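Local coordinates for protein putative alkaline phosphatase (Pseudomonas fluorescens, PDB 4F1V) that binds phosphate with high affinity in the periplasm and probably delivers it to a PstSACB-type ABC transporter for import, at residues 96-101 and 193-198; 138-143 and 186-191; 148-153 and 169-174. All blocks are in the same frame, centred on the assembly; numbering follows the deposited sequence.

Interaction 1: 96-101 and 193-198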
ATOM      1  N   ALA A  96       6.421  -6.338  -5.473  1.00  3.24           N
ATOM      2  CA  ALA A  96       7.580  -6.935  -6.162  1.00  3.09           C
ATOM      3  C   ALA A  96       8.457  -7.760  -5.163  1.00  3.29           C
ATOM      4  O   ALA A  96       8.405  -7.511  -3.962  1.00  3.46           O
ATOM      5  CB  ALA A  96       8.402  -5.800  -6.792  1.00  3.62           C
ATOM      6  N   ILE A  97       9.257  -8.638  -5.753  1.00  3.28           N
ATOM      7  CA  ILE A  97      10.151  -9.517  -5.012  1.00  3.17           C
ATOM      8  C   ILE A  97      11.592  -9.292  -5.532  1.00  3.61           C
ATOM      9  O   ILE A  97      12.142 -10.110  -6.282  1.00  4.16           O
ATOM     10  CB  ILE A  97       9.728 -11.004  -5.143  1.00  3.51           C
ATOM     11  CG1 ILE A  97       8.250 -11.220  -4.762  1.00  4.06           C
ATOM     12  CG2 ILE A  97      10.626 -11.891  -4.252  1.00  4.27           C
ATOM     13  CD1 ILE A  97       7.836 -10.861  -3.373  1.00  4.84           C
ATOM     14  N   PRO A  98      12.208  -8.148  -5.151  1.00  3.74           N
ATOM     15  CA  PRO A  98      13.592  -7.899  -5.548  1.00  4.31           C
ATOM     16  C   PRO A  98      14.540  -8.778  -4.696  1.00  4.16           C
ATOM     17  O   PRO A  98      14.257  -9.108  -3.562  1.00  4.50           O
ATOM     18  CB  PRO A  98      13.783  -6.407  -5.292  1.00  3.85           C
ATOM     19  CG  PRO A  98      12.872  -6.165  -4.083  1.00  4.27           C
ATOM     20  CD  PRO A  98      11.670  -7.045  -4.340  1.00  3.67           C
ATOM     21  N   PHE A  99      15.712  -9.057  -5.305  1.00  3.98           N
ATOM     22  CA  PHE A  99      16.707  -9.856  -4.639  1.00  4.17           C
ATOM     23  C   PHE A  99      18.111  -9.453  -5.102  1.00  4.47           C
ATOM     24  O   PHE A  99      18.255  -8.873  -6.185  1.00  4.79           O
ATOM     25  CB  PHE A  99      16.472 -11.368  -4.848  1.00  4.62           C
ATOM     26  CG  PHE A  99      16.556 -11.799  -6.300  1.00  4.42           C
ATOM     27  CD1 PHE A  99      17.760 -12.186  -6.874  1.00  4.73           C
ATOM     28  CD2 PHE A  99      15.425 -11.776  -7.149  1.00  4.58           C
ATOM     29  CE1 PHE A  99      17.861 -12.527  -8.204  1.00  5.03           C
ATOM     30  CE2 PHE A  99      15.526 -12.098  -8.469  1.00  5.04           C
ATOM     31  CZ  PHE A  99      16.741 -12.481  -9.024  1.00  4.88           C
ATOM     32  N   ASN A 100      19.104  -9.791  -4.297  1.00  4.42           N
ATOM     33  CA  ASN A 100      20.498  -9.536  -4.574  1.00  5.20           C
ATOM     34  C   ASN A 100      21.259 -10.857  -4.658  1.00  4.80           C
ATOM     35  O   ASN A 100      21.735 -11.382  -3.650  1.00  5.93           O
ATOM     36  CB  ASN A 100      21.082  -8.637  -3.446  1.00  5.53           C
ATOM     37  CG  ASN A 100      22.545  -8.415  -3.621  1.00  6.47           C
ATOM     38  OD1 ASN A 100      23.054  -8.438  -4.740  1.00  8.49           O
ATOM     39  ND2 ASN A 100      23.261  -8.243  -2.522  1.00  8.42           N
ATOM     40  N   LYS A 101      21.341 -11.411  -5.872  1.00  5.30           N
ATOM     41  CA  LYS A 101      22.016 -12.688  -6.142  1.00  5.00           C
ATOM     42  C   LYS A 101      22.294 -12.710  -7.636  1.00  5.53           C
ATOM     43  O   LYS A 101      21.360 -12.847  -8.430  1.00  5.91           O
ATOM     44  CB  LYS A 101      21.186 -13.902  -5.677  1.00  4.99           C
ATOM     45  CG  LYS A 101      21.919 -15.222  -5.792  1.00  6.11           C
ATOM     46  CD  LYS A 101      23.043 -15.375  -4.820  1.00  7.11           C
ATOM     47  CE  LYS A 101      23.645 -16.778  -4.902  1.00  9.66           C
ATOM     48  NZ  LYS A 101      24.759 -16.981  -3.966  1.00 10.63           N
ATOM     49  N   GLY A 193      15.101   1.746   3.469  1.00  4.32           N
ATOM     50  CA  GLY A 193      15.992   1.051   4.431  1.00  4.30           C
ATOM     51  C   GLY A 193      16.092  -0.444   4.078  1.00  3.64           C
ATOM     52  O   GLY A 193      17.198  -1.038   4.180  1.00  4.12           O
ATOM     53  N   VAL A 194      14.997  -1.059   3.672  0.80  3.67           N
ATOM     54  CA  VAL A 194      15.041  -2.478   3.226  0.80  3.61           C
ATOM     55  C   VAL A 194      15.906  -2.587   1.953  0.80  3.57           C
ATOM     56  O   VAL A 194      16.714  -3.534   1.865  0.80  4.47           O
ATOM     57  CB  VAL A 194      13.629  -3.038   3.044  0.80  3.95           C
ATOM     58  CG1 VAL A 194      13.680  -4.274   2.143  0.80  3.98           C
ATOM     59  CG2 VAL A 194      12.999  -3.374   4.400  0.80  4.23           C
ATOM     60  N   MET A 195      15.709  -1.718   0.962  1.00  3.69           N
ATOM     61  CA  MET A 195      16.550  -1.835  -0.247  1.00  4.06           C
ATOM     62  C   MET A 195      18.023  -1.667   0.063  1.00  4.37           C
ATOM     63  O   MET A 195      18.881  -2.336  -0.556  1.00  4.93           O
ATOM     64  CB  MET A 195      16.072  -0.901  -1.320  1.00  4.62           C
ATOM     65  CG  MET A 195      14.736  -1.250  -1.915  1.00  4.69           C
ATOM     66  SD  MET A 195      14.600  -2.926  -2.631  1.00  5.04           S
ATOM     67  CE  MET A 195      15.696  -2.816  -4.025  1.00  6.08           C
ATOM     68  N   THR A 196      18.369  -0.758   0.991  1.00  4.25           N
ATOM     69  CA  THR A 196      19.753  -0.620   1.417  1.00  4.32           C
ATOM     70  C   THR A 196      20.293  -1.903   2.033  1.00  4.58           C
ATOM     71  O   THR A 196      21.382  -2.384   1.735  1.00  5.85           O
ATOM     72  CB  THR A 196      19.878   0.598   2.390  1.00  4.69           C
ATOM     73  OG1 THR A 196      19.555   1.764   1.639  1.00  6.16           O
ATOM     74  CG2 THR A 196      21.241   0.675   3.045  1.00  6.36           C
ATOM     75  N   ALA A 197      19.462  -2.522   2.903  1.00  4.34           N
ATOM     76  CA  ALA A 197      19.865  -3.774   3.521  1.00  4.70           C
ATOM     77  C   ALA A 197      19.967  -4.903   2.482  1.00  5.06           C
ATOM     78  O   ALA A 197      20.846  -5.779   2.609  1.00  6.43           O
ATOM     79  CB  ALA A 197      18.869  -4.162   4.646  1.00  5.41           C
ATOM     80  N   LEU A 198      19.106  -4.929   1.476  0.70  4.65           N
ATOM     81  CA  LEU A 198      19.178  -5.975   0.473  0.70  4.55           C
ATOM     82  C   LEU A 198      20.599  -6.083  -0.121  0.70  4.65           C
ATOM     83  O   LEU A 198      21.110  -7.154  -0.423  0.70  5.57           O
ATOM     84  CB  LEU A 198      18.130  -5.689  -0.612  0.70  4.35           C
ATOM     85  CG  LEU A 198      17.714  -6.838  -1.500  0.70  3.35           C
ATOM     86  CD1 LEU A 198      16.822  -7.835  -0.749  0.70  4.18           C
ATOM     87  CD2 LEU A 198      16.944  -6.291  -2.722  0.70  6.90           C
TER
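Leu-198, on the last turn of helix 190-198, rests against the backbone between Pro-98 and Phe-99, while Asn-100 reaches back to the end of that turn. Asn-100 CB sits 3.4 Å from Leu-198 O and also lies near Leu-198 CG. With CG swung away from the backbone N (chi1 176°), the amide is carried toward the helix end: Asn-100 CG lies 3.7 Å from Leu-198 O, and at the tip ND2 donates to that oxygen at 3.2 Å. The bond is bent, 142° at the hydrogen, and the carbonyl oxygen lies somewhat out of the amide plane; a weak second bond from ND2 goes to Gly-201 O. This is the edge of a mixed sheet in one lobe of a venus-flytrap binding protein: strand 99-100 is outermost, next to 204-205, and helix 190-198 packs against the same sheet. Deeper in, the contact turns apolar. In the conformer given, Leu-198 CD2 lies 4.0 Å from Phe-99 N and 4.1 Å from Pro-98 CB, touching the peptide as much as the ring. Met-195, bent at both chi2 and chi3, brings SD to 3.9 Å from Pro-98 CG, the two side chains crossing at about a right angle.

Interaction 2: 138-143 and 186-191; sequences VVVYRS and VAATGS. With PI (hydrogenphosphate ion), chain B.
Strands 138-142 and 186-188 run parallel with a 30° twist, joined by Val-186 N to Val-139 O (2.8 Å), Tyr-141 N to Val-186 O, Ala-188 N to Tyr-141 O and, just past the strand, Ser-143 N to Ala-188 O. Val-140 and Val-186 share one face of the sheet; beside them Val-138 CG1, in the conformer given, meets Val-186 CG2 at 3.8 Å. On the other face, Tyr-141 has CG wedged between its backbone N and carbonyl carbon (chi1 70°), which lays the ring over Ala-187: Ala-187 CA lies over one face, toward the rim, and Ala-187 CB touches Tyr-141 CZ at 3.6 Å. Beyond the strand ends, Ser-143 OG (one of two conformers) and Thr-189 OG1 pair at 2.8 Å. Arg-142 bends at chi2 and chi3, bringing its guanidinium over the start of helix 190-198, with Gly-190 C and Ser-191 N against one face. PI O2 lies at the edge, in plane, and takes a nearly straight bond from Arg-142 NH2 (2.8 Å, 164°); Arg-142 NH1 donates to PI O3 at 2.9 Å, more bent. Glu-144 salt-bridges NH2 and accepts from Gly-190 N. With helix 147-159 between them in the chain, the strands form a beta-alpha-beta crossover whose Arg-142 reaches the phosphate cleft, as in periplasmic binding proteins.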
ATOM      1  N   VAL A 138      19.039 -15.179   2.549  0.80  4.85           N
ATOM      2  CA  VAL A 138      18.690 -14.338   3.688  0.80  4.46           C
ATOM      3  C   VAL A 138      17.445 -13.470   3.327  0.80  4.48           C
ATOM      4  O   VAL A 138      17.424 -12.761   2.298  0.80  5.00           O
ATOM      5  CB  VAL A 138      19.906 -13.536   4.089  0.80  5.10           C
ATOM      6  CG1 VAL A 138      19.550 -12.459   5.120  0.80  5.73           C
ATOM      7  CG2 VAL A 138      20.987 -14.508   4.650  0.80  8.89           C
ATOM      8  N   VAL A 139      16.398 -13.611   4.157  1.00  5.05           N
ATOM      9  CA  VAL A 139      15.188 -12.814   3.967  1.00  5.23           C
ATOM     10  C   VAL A 139      15.345 -11.474   4.729  1.00  4.61           C
ATOM     11  O   VAL A 139      15.686 -11.460   5.894  1.00  5.72           O
ATOM     12  CB  VAL A 139      13.989 -13.613   4.524  1.00  5.48           C
ATOM     13  CG1 VAL A 139      12.733 -12.720   4.555  1.00  7.04           C
ATOM     14  CG2 VAL A 139      13.767 -14.844   3.643  1.00  7.15           C
ATOM     15  N   VAL A 140      15.022 -10.387   4.031  1.00  4.50           N
ATOM     16  CA  VAL A 140      14.950  -9.052   4.628  1.00  4.02           C
ATOM     17  C   VAL A 140      13.466  -8.661   4.728  1.00  3.69           C
ATOM     18  O   VAL A 140      12.683  -8.930   3.816  1.00  4.56           O
ATOM     19  CB  VAL A 140      15.711  -7.997   3.776  1.00  4.46           C
ATOM     20  CG1 VAL A 140      15.717  -6.645   4.492  1.00  5.41           C
ATOM     21  CG2 VAL A 140      17.137  -8.453   3.494  1.00  6.42           C
ATOM     22  N   TYR A 141      13.051  -8.080   5.845  1.00  3.86           N
ATOM     23  CA  TYR A 141      11.657  -7.749   6.108  1.00  3.46           C
ATOM     24  C   TYR A 141      11.594  -6.406   6.840  1.00  3.20           C
ATOM     25  O   TYR A 141      12.560  -5.903   7.373  1.00  4.08           O
ATOM     26  CB  TYR A 141      10.940  -8.866   6.855  1.00  3.85           C
ATOM     27  CG  TYR A 141      11.428  -9.007   8.284  1.00  4.50           C
ATOM     28  CD1 TYR A 141      10.765  -8.379   9.329  1.00  4.63           C
ATOM     29  CD2 TYR A 141      12.558  -9.749   8.576  1.00  5.08           C
ATOM     30  CE1 TYR A 141      11.185  -8.460  10.632  1.00  6.18           C
ATOM     31  CE2 TYR A 141      13.048  -9.795   9.871  1.00  5.87           C
ATOM     32  CZ  TYR A 141      12.373  -9.175  10.917  1.00  6.24           C
ATOM     33  OH  TYR A 141      12.819  -9.244  12.232  1.00  8.75           O
ATOM     34  N   ARG A 142      10.364  -5.845   6.884  1.00  3.50           N
ATOM     35  CA  ARG A 142      10.148  -4.544   7.531  1.00  3.59           C
ATOM     36  C   ARG A 142      10.020  -4.690   9.035  1.00  4.10           C
ATOM     37  O   ARG A 142       9.163  -5.440   9.532  1.00  4.28           O
ATOM     38  CB  ARG A 142       8.880  -3.862   6.924  1.00  3.70           C
ATOM     39  CG  ARG A 142       9.090  -3.394   5.497  1.00  3.80           C
ATOM     40  CD  ARG A 142       9.911  -2.114   5.424  1.00  3.94           C
ATOM     41  NE  ARG A 142       9.197  -0.963   5.988  1.00  3.60           N
ATOM     42  CZ  ARG A 142       8.228  -0.326   5.334  1.00  3.64           C
ATOM     43  NH1 ARG A 142       7.956  -0.605   4.047  1.00  3.54           N
ATOM     44  NH2 ARG A 142       7.538   0.623   5.973  1.00  4.03           N
ATOM     45  N   SER A 143      10.826  -3.937   9.760  1.00  4.36           N
ATOM     46  CA  SER A 143      10.802  -3.945  11.198  0.50  4.73           C
ATOM     47  C   SER A 143       9.551  -3.389  11.850  1.00  4.95           C
ATOM     48  O   SER A 143       9.174  -3.783  12.941  1.00  7.46           O
ATOM     49  CB  SER A 143      12.015  -3.123  11.746  0.50  4.91           C
ATOM     50  OG  SER A 143      11.871  -1.736  11.464  0.50  4.38           O
ATOM     51  N   VAL A 186      16.803 -10.578   8.354  1.00  5.30           N
ATOM     52  CA  VAL A 186      17.281  -9.208   8.643  1.00  5.18           C
ATOM     53  C   VAL A 186      16.107  -8.232   8.614  1.00  5.03           C
ATOM     54  O   VAL A 186      15.398  -8.148   7.605  1.00  5.73           O
ATOM     55  CB  VAL A 186      18.343  -8.782   7.597  1.00  6.68           C
ATOM     56  CG1 VAL A 186      18.752  -7.319   7.800  1.00  7.97           C
ATOM     57  CG2 VAL A 186      19.564  -9.698   7.694  1.00  9.20           C
ATOM     58  N   ALA A 187      15.890  -7.495   9.693  1.00  5.23           N
ATOM     59  CA  ALA A 187      14.916  -6.432   9.798  1.00  5.01           C
ATOM     60  C   ALA A 187      15.500  -5.107   9.308  1.00  4.57           C
ATOM     61  O   ALA A 187      16.645  -4.790   9.607  1.00  6.33           O
ATOM     62  CB  ALA A 187      14.414  -6.255  11.204  1.00  6.38           C
ATOM     63  N   ALA A 188      14.718  -4.298   8.610  1.00  4.32           N
ATOM     64  CA  ALA A 188      15.119  -2.931   8.248  1.00  4.52           C
ATOM     65  C   ALA A 188      13.839  -2.077   8.219  1.00  4.15           C
ATOM     66  O   ALA A 188      12.728  -2.566   8.207  1.00  4.67           O
ATOM     67  CB  ALA A 188      15.883  -2.890   6.927  1.00  5.32           C
ATOM     68  N   THR A 189      14.060  -0.745   8.170  1.00  4.71           N
ATOM     69  CA  THR A 189      12.986   0.231   8.419  1.00  4.42           C
ATOM     70  C   THR A 189      12.767   1.075   7.170  1.00  3.91           C
ATOM     71  O   THR A 189      13.739   1.656   6.643  1.00  5.44           O
ATOM     72  CB  THR A 189      13.348   1.116   9.609  1.00  5.26           C
ATOM     73  OG1 THR A 189      13.615   0.267  10.709  1.00  8.16           O
ATOM     74  CG2 THR A 189      12.263   2.131   9.954  1.00  7.72           C
ATOM     75  N   GLY A 190      11.534   1.177   6.719  1.00  3.99           N
ATOM     76  CA  GLY A 190      11.162   1.870   5.537  1.00  3.80           C
ATOM     77  C   GLY A 190      11.449   1.059   4.285  1.00  3.60           C
ATOM     78  O   GLY A 190      12.285   0.181   4.218  1.00  4.02           O
ATOM     79  N   SER A 191      10.772   1.431   3.180  1.00  3.76           N
ATOM     80  CA  SER A 191      11.084   0.805   1.871  1.00  3.50           C
ATOM     81  C   SER A 191      12.566   0.974   1.508  1.00  3.66           C
ATOM     82  O   SER A 191      13.232   0.028   1.102  1.00  3.79           O
ATOM     83  CB  SER A 191      10.218   1.418   0.755  1.00  3.46           C
ATOM     84  OG  SER A 191       8.839   1.115   0.882  1.00  3.63           O
TER
HETATM   85  P    PI B1401       4.646   1.235   4.020  1.00  2.78           P
HETATM   86  O1   PI B1401       3.601   1.291   5.134  1.00  2.77           O
HETATM   87  O2   PI B1401       5.834   2.151   4.323  1.00  3.22           O
HETATM   88  O3   PI B1401       5.099  -0.212   3.786  1.00  3.08           O
HETATM   89  O4   PI B1401       3.993   1.769   2.714  1.00  3.15           O

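Interaction 3: 148-153 and 169-174. With PI (hydrogenphosphate ion), chain B.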
ATOM      1  N   THR A 148       3.016  -2.270   3.190  1.00  2.99           N
ATOM      2  CA  THR A 148       3.584  -3.233   2.256  1.00  2.66           C
ATOM      3  C   THR A 148       3.505  -4.638   2.867  1.00  2.98           C
ATOM      4  O   THR A 148       3.115  -5.634   2.217  1.00  3.41           O
ATOM      5  CB  THR A 148       5.016  -2.922   1.866  1.00  3.06           C
ATOM      6  OG1 THR A 148       5.136  -1.547   1.435  1.00  2.99           O
ATOM      7  CG2 THR A 148       5.464  -3.802   0.696  1.00  3.61           C
ATOM      8  N   THR A 149       3.860  -4.742   4.150  1.00  3.13           N
ATOM      9  CA  THR A 149       3.707  -6.027   4.857  1.00  3.10           C
ATOM     10  C   THR A 149       2.250  -6.479   4.824  1.00  3.05           C
ATOM     11  O   THR A 149       1.998  -7.688   4.604  1.00  3.57           O
ATOM     12  CB  THR A 149       4.185  -5.938   6.317  1.00  3.26           C
ATOM     13  OG1 THR A 149       5.591  -5.652   6.282  1.00  3.59           O
ATOM     14  CG2 THR A 149       3.916  -7.244   7.078  1.00  3.78           C
ATOM     15  N   GLU A 150       1.287  -5.590   5.091  1.00  2.96           N
ATOM     16  CA  GLU A 150      -0.114  -6.017   5.072  1.00  3.26           C
ATOM     17  C   GLU A 150      -0.484  -6.551   3.667  1.00  3.22           C
ATOM     18  O   GLU A 150      -1.101  -7.621   3.544  1.00  3.39           O
ATOM     19  CB  GLU A 150      -1.024  -4.869   5.518  1.00  3.46           C
ATOM     20  CG  GLU A 150      -2.491  -5.335   5.654  1.00  4.27           C
ATOM     21  CD  GLU A 150      -3.364  -4.251   6.284  1.00  3.98           C
ATOM     22  OE1 GLU A 150      -3.120  -3.899   7.462  1.00  4.21           O
ATOM     23  OE2 GLU A 150      -4.309  -3.747   5.584  1.00  4.00           O
ATOM     24  N   LEU A 151      -0.134  -5.815   2.608  1.00  3.35           N
ATOM     25  CA  LEU A 151      -0.485  -6.263   1.261  1.00  3.48           C
ATOM     26  C   LEU A 151       0.135  -7.639   0.947  1.00  3.22           C
ATOM     27  O   LEU A 151      -0.479  -8.491   0.296  1.00  3.72           O
ATOM     28  CB  LEU A 151      -0.026  -5.237   0.208  1.00  3.18           C
ATOM     29  CG  LEU A 151      -0.777  -3.909   0.210  1.00  3.80           C
ATOM     30  CD1 LEU A 151      -0.168  -2.993  -0.827  1.00  5.89           C
ATOM     31  CD2 LEU A 151      -2.266  -4.115  -0.017  1.00  5.34           C
ATOM     32  N   PHE A 152       1.379  -7.822   1.351  1.00  3.23           N
ATOM     33  CA  PHE A 152       2.118  -9.080   1.072  1.00  3.06           C
ATOM     34  C   PHE A 152       1.574 -10.266   1.891  1.00  3.49           C
ATOM     35  O   PHE A 152       1.400 -11.353   1.357  1.00  3.60           O
ATOM     36  CB  PHE A 152       3.604  -8.835   1.334  1.00  3.28           C
ATOM     37  CG  PHE A 152       4.500 -10.023   0.992  1.00  3.86           C
ATOM     38  CD1 PHE A 152       4.495 -10.618  -0.250  1.00  4.60           C
ATOM     39  CD2 PHE A 152       5.375 -10.514   1.943  1.00  4.62           C
ATOM     40  CE1 PHE A 152       5.321 -11.660  -0.593  1.00  5.45           C
ATOM     41  CE2 PHE A 152       6.232 -11.576   1.627  1.00  5.61           C
ATOM     42  CZ  PHE A 152       6.222 -12.136   0.392  1.00  6.07           C
ATOM     43  N   THR A 153       1.351 -10.023   3.174  1.00  3.50           N
ATOM     44  CA  THR A 153       0.840 -11.106   4.024  1.00  3.26           C
ATOM     45  C   THR A 153      -0.590 -11.462   3.692  1.00  3.63           C
ATOM     46  O   THR A 153      -0.985 -12.615   3.904  1.00  4.05           O
ATOM     47  CB  THR A 153       1.036 -10.821   5.518  1.00  4.09           C
ATOM     48  OG1 THR A 153       0.259  -9.663   5.934  1.00  4.08           O
ATOM     49  CG2 THR A 153       2.480 -10.692   5.892  1.00  4.29           C
ATOM     50  N   VAL A 169      -2.452 -12.281   8.313  1.00  5.09           N
ATOM     51  CA  VAL A 169      -2.450 -10.925   7.830  1.00  4.69           C
ATOM     52  C   VAL A 169      -2.032  -9.973   8.918  1.00  4.51           C
ATOM     53  O   VAL A 169      -2.618  -9.990  10.023  1.00  5.89           O
ATOM     54  CB  VAL A 169      -3.821 -10.520   7.286  1.00  4.87           C
ATOM     55  CG1 VAL A 169      -3.753  -9.080   6.759  1.00  5.86           C
ATOM     56  CG2 VAL A 169      -4.279 -11.497   6.208  1.00  5.91           C
ATOM     57  N   THR A 170      -1.005  -9.159   8.705  1.00  4.30           N
ATOM     58  CA  THR A 170      -0.468  -8.274   9.731  1.00  4.75           C
ATOM     59  C   THR A 170       0.278  -7.127   9.048  1.00  4.15           C
ATOM     60  O   THR A 170       0.652  -7.213   7.887  1.00  4.65           O
ATOM     61  CB  THR A 170       0.460  -9.057  10.690  1.00  6.27           C
ATOM     62  OG1 THR A 170       0.899  -8.199  11.707  1.00  6.32           O
ATOM     63  CG2 THR A 170       1.630  -9.736   9.973  1.00  6.32           C
ATOM     64  N   THR A 171       0.592  -6.105   9.854  1.00  4.32           N
ATOM     65  CA  THR A 171       1.517  -5.043   9.446  1.00  4.07           C
ATOM     66  C   THR A 171       2.936  -5.284   9.941  1.00  4.21           C
ATOM     67  O   THR A 171       3.832  -4.556   9.535  1.00  4.21           O
ATOM     68  CB  THR A 171       1.056  -3.654   9.901  1.00  4.62           C
ATOM     69  OG1 THR A 171       1.196  -3.513  11.315  1.00  5.15           O
ATOM     70  CG2 THR A 171      -0.367  -3.327   9.457  1.00  5.24           C
ATOM     71  N   THR A 172       3.154  -6.300  10.795  1.00  4.60           N
ATOM     72  CA  THR A 172       4.480  -6.589  11.355  1.00  4.79           C
ATOM     73  C   THR A 172       4.903  -7.994  10.924  1.00  4.16           C
ATOM     74  O   THR A 172       4.475  -9.016  11.491  1.00  5.16           O
ATOM     75  CB  THR A 172       4.468  -6.462  12.873  1.00  6.13           C
ATOM     76  OG1 THR A 172       3.455  -7.250  13.466  1.00  7.17           O
ATOM     77  CG2 THR A 172       4.249  -4.984  13.299  1.00  8.35           C
ATOM     78  N   PHE A 173       5.725  -8.063   9.867  0.80  4.61           N
ATOM     79  CA  PHE A 173       6.088  -9.385   9.292  0.80  4.62           C
ATOM     80  C   PHE A 173       6.708 -10.285  10.338  0.80  4.76           C
ATOM     81  O   PHE A 173       6.547 -11.491  10.230  0.80  5.37           O
ATOM     82  CB  PHE A 173       7.003  -9.197   8.047  0.80  4.15           C
ATOM     83  CG  PHE A 173       7.293 -10.542   7.373  0.80  4.40           C
ATOM     84  CD1 PHE A 173       8.457 -11.263   7.596  0.80  4.75           C
ATOM     85  CD2 PHE A 173       6.337 -11.119   6.547  0.80  5.99           C
ATOM     86  CE1 PHE A 173       8.660 -12.495   7.026  0.80  5.01           C
ATOM     87  CE2 PHE A 173       6.552 -12.362   5.969  0.80  6.03           C
ATOM     88  CZ  PHE A 173       7.673 -13.053   6.215  0.80  5.40           C
ATOM     89  N   GLY A 174       7.449  -9.708  11.295  1.00  5.34           N
ATOM     90  CA  GLY A 174       8.082 -10.523  12.328  1.00  7.60           C
ATOM     91  C   GLY A 174       7.173 -11.416  13.127  1.00  8.45           C
ATOM     92  O   GLY A 174       7.655 -12.350  13.736  1.00 12.61           O
TER
HETATM   93  P    PI B1401       4.646   1.235   4.020  1.00  2.78           P
HETATM   94  O1   PI B1401       3.601   1.291   5.134  1.00  2.77           O
HETATM   95  O2   PI B1401       5.834   2.151   4.323  1.00  3.22           O
HETATM   96  O3   PI B1401       5.099  -0.212   3.786  1.00  3.08           O
HETATM   97  O4   PI B1401       3.993   1.769   2.714  1.00  3.15           O
HETATM   98  O   HOH W   1       6.491  -5.424   8.866  1.00  3.98           O
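Thr-153 and Thr-149, one turn apart on helix 147-159, receive the loop 169-174. The conformation of Thr-153 sets the main polar link: OG1 stands between its own backbone N and carbonyl carbon (chi1 64°), where it donates to Thr-149 O at 2.9 Å and accepts a nearly straight bond from Thr-170 N (3.1 Å, 166°). Thr-149 O thus takes two donors, this hydroxyl and Thr-153 N. The same rotamer turns Thr-153 CG2 to the edge of the Phe-173 ring, 3.9 Å from Phe-173 CD2 in the conformer given. Thr-149 is turned differently. OG1 sits beside the backbone N (chi1 -64°), which sets the methyl CG2 opposite that N, among Thr-170 O, Phe-173 N and Phe-173 CB. Thr-149 OG1 meets a water that accepts from Phe-173 N and may donate to Thr-171 O, within hydrogen-bonding distance; Tyr-207 also bonds this hydroxyl. Glu-150 is extended through CG, passing Val-169 CG1 obliquely, and its OE1 comes within 3.4 Å of Thr-171 CG2. Its carboxylate is held by Ser-64, the backbone N of Lys-65 and a salt bridge to Arg-154. Within the loop, Thr-172 N bonds Thr-170 OG1, closing an ST turn. At the helix start, Thr-148 binds PI O3 twice, through N at 3.0 Å and OG1 at 2.7 Å: the anion is gripped by the N-terminal turn of a helix, a common feature of phosphate-binding sites.

The three contacts lie in the same lobe, about its sheet. Interactions 1 and 2, with centres about 9 Å apart, share helix 190-198: in the conformer given, Val-194 brings CG2 to 3.5 Å from Arg-142 CD and CG1 to 3.9 Å from Val-140 CG1. The centres of interactions 2 and 3 are about 12 Å apart, and Tyr-141 CB packs at 3.5 Å on Phe-173 CD1, again in the conformer given. Interactions 2 and 3 both reach the phosphate, Arg-142 and Thr-148 converging on the same oxygen, O3; Ser-33, Thr-9, Leu-10, Ser-146 and Gly-147 also hydrogen-bond the ion. Interaction 1 stands further back, with the Met-195 side chain about 11 Å from the ion, and touches interaction 3 through Ile-97 and Phe-152.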